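Local atomic coordinates of FOKI restriction endonuclease (Planomicrobium okeanokoites, PDB entry 2FOK), a protein that cleaves DNA as a type IIS restriction endonuclease, hydrolysing both strands a short distance from the sequence that its separate recognition domain reads. Residues R112-H115 / F119-Y122; R22-F27 / L136-S141. All blocks are in the same frame, centred on the assembly; numbering follows the deposited sequence.

Contact 1: R112-H115 / F119-Y122; sequences RWAH and FIEY
Ile120 folds back over the C-terminal part of helix 104-116, the helix that leads through a short turn into strand 120-123, the first strand of a beta hairpin completed by 128-131. Helix 104-116 running into the hairpin, with strand 66-67 at the far edge of the sheet, is consistent with a winged-helix fold, in keeping with the helix-turn-helix clan of this recognition subdomain. From CB the longer branch of Ile120 leaves between the backbone N and the carbonyl carbon (chi1 71°), which directs it to the helix. Its CG1 sits 3.7 Å from His115 CA and 4.0 Å from His115 CB. The terminal CD1 then reaches Ala114, lying 3.8 Å from Ala114 CB, while Phe129 of the paired strand also touches the isoleucine. Backbone atoms fix the turn: Phe119 N donates to Ala114 O at 3.1 Å. The N-H...O angle is 155°, with the donor tilted 22° from the carbonyl plane. The Phe119 ring stacks on Tyr138, and its side chain also touches Leu152 of helix 146-157. Further along the strand, the His115 ring and Tyr122 meet obliquely, the histidine also packing against the rings of Phe8 and Tyr292. Tyr122 carries its phenol onward, where OH hydrogen-bonds to Asp127 OD1. What remains against the helix is its first side-chain carbon: Tyr122 CB lies 3.9 Å from His115 CD2.

Contact 2: R22-F27 / L136-S141; sequences RVVQVF and LAYSKS
Val24 sets CG2 at the edge of the Tyr138 ring, where helix 17-24 ends beside helix 133-140 in a recognition subdomain of the helix-turn-helix clan. These are two helices distant in sequence, the second following the hairpin 120-131 of what is probably a winged-helix fold. Val24 CG2 lies near the ring plane, 3.9 Å from Tyr138 CE2, whereas Val24 CG1 stands off that plane, 4.0 Å from Tyr138 CD2. The tyrosine's CG stands anti to its own nitrogen (chi1 179°), which extends the ring out from its helix toward the valine; Ile151 and Leu152 of helix 146-157 touch it too. Val24 is also the first residue of a type I turn that ends at Phe27, and there Gln25 supplies the polar half of the contact. Its side chain runs extended beyond CG, and Gln25 CG passes 3.5 Å from Ser139 OG, a hydroxyl that hydrogen-bonds to Asp28 OD2. With an alanine here instead of Gln25, Ser139 O would probably lose its side-chain donor and a gap would open beside the Ser139 hydroxyl. The amide end closes the contact near the C terminus of helix 133-140: Gln25 NE2 donates to Ser139 O at 3.1 Å, arriving in the carbonyl plane on a lone pair with an N-H...O angle of 153°.

How the contacts relate
Read from the N terminus, the chain first passes helix 17-24 and the turn after it, which wait more than a hundred residues for their partner in contact 2. Within that long loop, helix 104-116 reverses into strand 120-123, and contact 1 closes this local turn; strand 128-131 and helix 133-140 follow, and the latter brings the chain back to 22-27. Contact 1 is thus nested inside contact 2. Their centres are 11 Å apart and they touch directly, Phe119 CB lying 4.0 Å from Val24 CG1 and Ile120 CD1 4.0 Å from Phe27 CZ. Together they illustrate how a short-range closure and a long-range one can share a single hydrophobic interior, joining three helices and a hairpin.

Contact 1: R112-H115 / F119-Y122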
# COMPACT_ATOMS: atom_id res chain seq x y z
N ARG A 112 -14.03 -10.23 -1.22
CA ARG A 112 -12.58 -10.32 -1.15
C ARG A 112 -12.14 -10.97 0.16
O ARG A 112 -11.17 -11.72 0.20
CB ARG A 112 -11.95 -8.92 -1.29
CG ARG A 112 -11.98 -8.40 -2.73
CD ARG A 112 -11.59 -6.93 -2.85
NE ARG A 112 -10.15 -6.73 -2.69
CZ ARG A 112 -9.42 -5.86 -3.37
NH1 ARG A 112 -9.97 -5.08 -4.29
NH2 ARG A 112 -8.12 -5.77 -3.13
N TRP A 113 -12.88 -10.67 1.23
CA TRP A 113 -12.61 -11.22 2.55
C TRP A 113 -12.92 -12.74 2.61
O TRP A 113 -12.09 -13.53 3.02
CB TRP A 113 -13.43 -10.44 3.57
CG TRP A 113 -13.09 -10.66 5.01
CD1 TRP A 113 -12.05 -11.38 5.52
CD2 TRP A 113 -13.84 -10.17 6.14
NE1 TRP A 113 -12.09 -11.37 6.91
CE2 TRP A 113 -13.18 -10.63 7.31
CE3 TRP A 113 -15.00 -9.39 6.28
CZ2 TRP A 113 -13.64 -10.33 8.60
CZ3 TRP A 113 -15.46 -9.09 7.57
CH2 TRP A 113 -14.78 -9.56 8.70
N ALA A 114 -14.11 -13.13 2.17
CA ALA A 114 -14.50 -14.55 2.18
C ALA A 114 -13.52 -15.37 1.36
O ALA A 114 -13.10 -16.44 1.76
CB ALA A 114 -15.89 -14.70 1.61
N HIS A 115 -13.16 -14.83 0.20
CA HIS A 115 -12.23 -15.49 -0.69
C HIS A 115 -10.83 -15.58 -0.09
O HIS A 115 -10.17 -16.62 -0.20
CB HIS A 115 -12.19 -14.73 -2.02
CG HIS A 115 -11.12 -15.19 -2.95
ND1 HIS A 115 -9.84 -14.68 -2.91
CD2 HIS A 115 -11.12 -16.14 -3.91
CE1 HIS A 115 -9.09 -15.30 -3.81
NE2 HIS A 115 -9.84 -16.19 -4.43
N PHE A 119 -13.02 -19.46 2.24
CA PHE A 119 -14.36 -20.00 2.44
C PHE A 119 -15.12 -20.16 1.12
O PHE A 119 -16.13 -20.86 1.05
CB PHE A 119 -15.15 -19.12 3.39
CG PHE A 119 -14.59 -19.09 4.79
CD1 PHE A 119 -14.17 -20.26 5.41
CD2 PHE A 119 -14.48 -17.88 5.48
CE1 PHE A 119 -13.66 -20.24 6.69
CE2 PHE A 119 -13.97 -17.85 6.77
CZ PHE A 119 -13.56 -19.03 7.38
N ILE A 120 -14.61 -19.50 0.08
CA ILE A 120 -15.19 -19.60 -1.25
C ILE A 120 -13.99 -19.59 -2.20
O ILE A 120 -12.94 -19.03 -1.88
CB ILE A 120 -16.16 -18.42 -1.59
CG1 ILE A 120 -15.39 -17.11 -1.77
CG2 ILE A 120 -17.21 -18.28 -0.48
CD1 ILE A 120 -16.31 -15.89 -1.93
N GLU A 121 -14.13 -20.24 -3.35
CA GLU A 121 -13.04 -20.29 -4.32
C GLU A 121 -13.49 -19.62 -5.61
O GLU A 121 -14.67 -19.65 -5.92
CB GLU A 121 -12.65 -21.75 -4.60
CG GLU A 121 -13.77 -22.59 -5.18
CD GLU A 121 -13.58 -24.09 -4.93
OE1 GLU A 121 -12.60 -24.48 -4.26
OE2 GLU A 121 -14.42 -24.89 -5.42
N TYR A 122 -12.54 -19.04 -6.33
CA TYR A 122 -12.80 -18.33 -7.59
C TYR A 122 -12.42 -19.19 -8.79
O TYR A 122 -11.32 -19.73 -8.84
CB TYR A 122 -12.00 -17.02 -7.63
CG TYR A 122 -12.14 -16.21 -8.90
CD1 TYR A 122 -13.37 -15.67 -9.26
CD2 TYR A 122 -11.05 -15.98 -9.75
CE1 TYR A 122 -13.52 -14.91 -10.42
CE2 TYR A 122 -11.18 -15.22 -10.93
CZ TYR A 122 -12.43 -14.69 -11.25
OH TYR A 122 -12.60 -13.91 -12.39

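Contact 2: R22-F27 / L136-S141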
# COMPACT_ATOMS: atom_id res chain seq x y z
N ARG A 22 -22.49 -14.54 7.25
CA ARG A 22 -23.72 -14.47 6.47
C ARG A 22 -23.39 -14.53 4.98
O ARG A 22 -24.06 -15.21 4.21
CB ARG A 22 -24.45 -13.15 6.77
CG ARG A 22 -25.24 -13.13 8.07
CD ARG A 22 -25.97 -11.78 8.24
NE ARG A 22 -26.91 -11.53 7.14
CZ ARG A 22 -28.21 -11.78 7.20
NH1 ARG A 22 -28.74 -12.29 8.31
NH2 ARG A 22 -28.98 -11.57 6.15
N VAL A 23 -22.35 -13.81 4.58
CA VAL A 23 -21.93 -13.80 3.18
C VAL A 23 -21.58 -15.21 2.73
O VAL A 23 -21.86 -15.59 1.60
CB VAL A 23 -20.69 -12.88 2.97
CG1 VAL A 23 -20.15 -13.05 1.55
CG2 VAL A 23 -21.08 -11.41 3.23
N VAL A 24 -20.96 -15.97 3.63
CA VAL A 24 -20.56 -17.35 3.36
C VAL A 24 -21.75 -18.31 3.36
O VAL A 24 -21.84 -19.20 2.52
CB VAL A 24 -19.55 -17.84 4.42
CG1 VAL A 24 -19.11 -19.26 4.11
CG2 VAL A 24 -18.35 -16.90 4.46
N GLN A 25 -22.65 -18.13 4.31
CA GLN A 25 -23.84 -18.98 4.46
C GLN A 25 -24.81 -18.86 3.30
O GLN A 25 -25.87 -19.47 3.31
CB GLN A 25 -24.55 -18.64 5.76
CG GLN A 25 -23.72 -18.96 6.97
CD GLN A 25 -24.32 -18.44 8.24
OE1 GLN A 25 -25.01 -17.43 8.24
NE2 GLN A 25 -24.05 -19.12 9.36
N VAL A 26 -24.44 -18.07 2.30
CA VAL A 26 -25.29 -17.83 1.14
C VAL A 26 -24.89 -18.77 0.00
O VAL A 26 -25.65 -18.98 -0.94
CB VAL A 26 -25.17 -16.33 0.73
CG1 VAL A 26 -25.05 -16.18 -0.78
CG2 VAL A 26 -26.37 -15.56 1.27
N PHE A 27 -23.70 -19.34 0.10
CA PHE A 27 -23.24 -20.29 -0.91
C PHE A 27 -23.57 -21.71 -0.46
O PHE A 27 -23.30 -22.68 -1.17
CB PHE A 27 -21.72 -20.16 -1.11
CG PHE A 27 -21.28 -18.82 -1.59
CD1 PHE A 27 -21.30 -17.72 -0.74
CD2 PHE A 27 -20.75 -18.66 -2.87
CE1 PHE A 27 -20.79 -16.49 -1.14
CE2 PHE A 27 -20.25 -17.44 -3.29
CZ PHE A 27 -20.26 -16.35 -2.42
N LEU A 136 -18.24 -24.55 4.23
CA LEU A 136 -19.47 -25.19 4.67
C LEU A 136 -19.42 -25.45 6.17
O LEU A 136 -20.41 -25.26 6.89
CB LEU A 136 -19.68 -26.50 3.90
CG LEU A 136 -20.12 -26.28 2.44
CD1 LEU A 136 -19.57 -27.40 1.56
CD2 LEU A 136 -21.62 -26.23 2.37
N ALA A 137 -18.25 -25.86 6.66
CA ALA A 137 -18.05 -26.13 8.08
C ALA A 137 -18.17 -24.83 8.84
O ALA A 137 -18.62 -24.80 9.99
CB ALA A 137 -16.67 -26.75 8.31
N TYR A 138 -17.72 -23.74 8.22
CA TYR A 138 -17.82 -22.43 8.84
C TYR A 138 -19.31 -22.09 8.89
O TYR A 138 -19.83 -21.58 9.88
CB TYR A 138 -17.06 -21.40 8.01
CG TYR A 138 -17.10 -19.99 8.54
CD1 TYR A 138 -16.97 -19.73 9.91
CD2 TYR A 138 -17.29 -18.91 7.69
CE1 TYR A 138 -17.03 -18.43 10.41
CE2 TYR A 138 -17.35 -17.60 8.17
CZ TYR A 138 -17.22 -17.37 9.54
OH TYR A 138 -17.28 -16.08 10.02
N SER A 139 -20.00 -22.42 7.79
CA SER A 139 -21.43 -22.16 7.63
C SER A 139 -22.31 -22.80 8.69
O SER A 139 -23.15 -22.12 9.28
CB SER A 139 -21.88 -22.64 6.23
OG SER A 139 -23.21 -22.23 5.93
N LYS A 140 -22.14 -24.10 8.93
CA LYS A 140 -22.95 -24.83 9.92
C LYS A 140 -22.49 -24.65 11.37
O LYS A 140 -23.23 -24.96 12.31
CB LYS A 140 -22.98 -26.32 9.59
CG LYS A 140 -21.73 -26.83 8.90
CD LYS A 140 -22.03 -27.98 7.94
CE LYS A 140 -22.77 -27.51 6.69
NZ LYS A 140 -22.90 -26.04 6.65
N SER A 141 -21.27 -24.15 11.54
CA SER A 141 -20.69 -23.93 12.86
C SER A 141 -21.58 -23.11 13.79
O SER A 141 -22.19 -22.12 13.37
CB SER A 141 -19.34 -23.22 12.72
OG SER A 141 -19.54 -21.89 12.28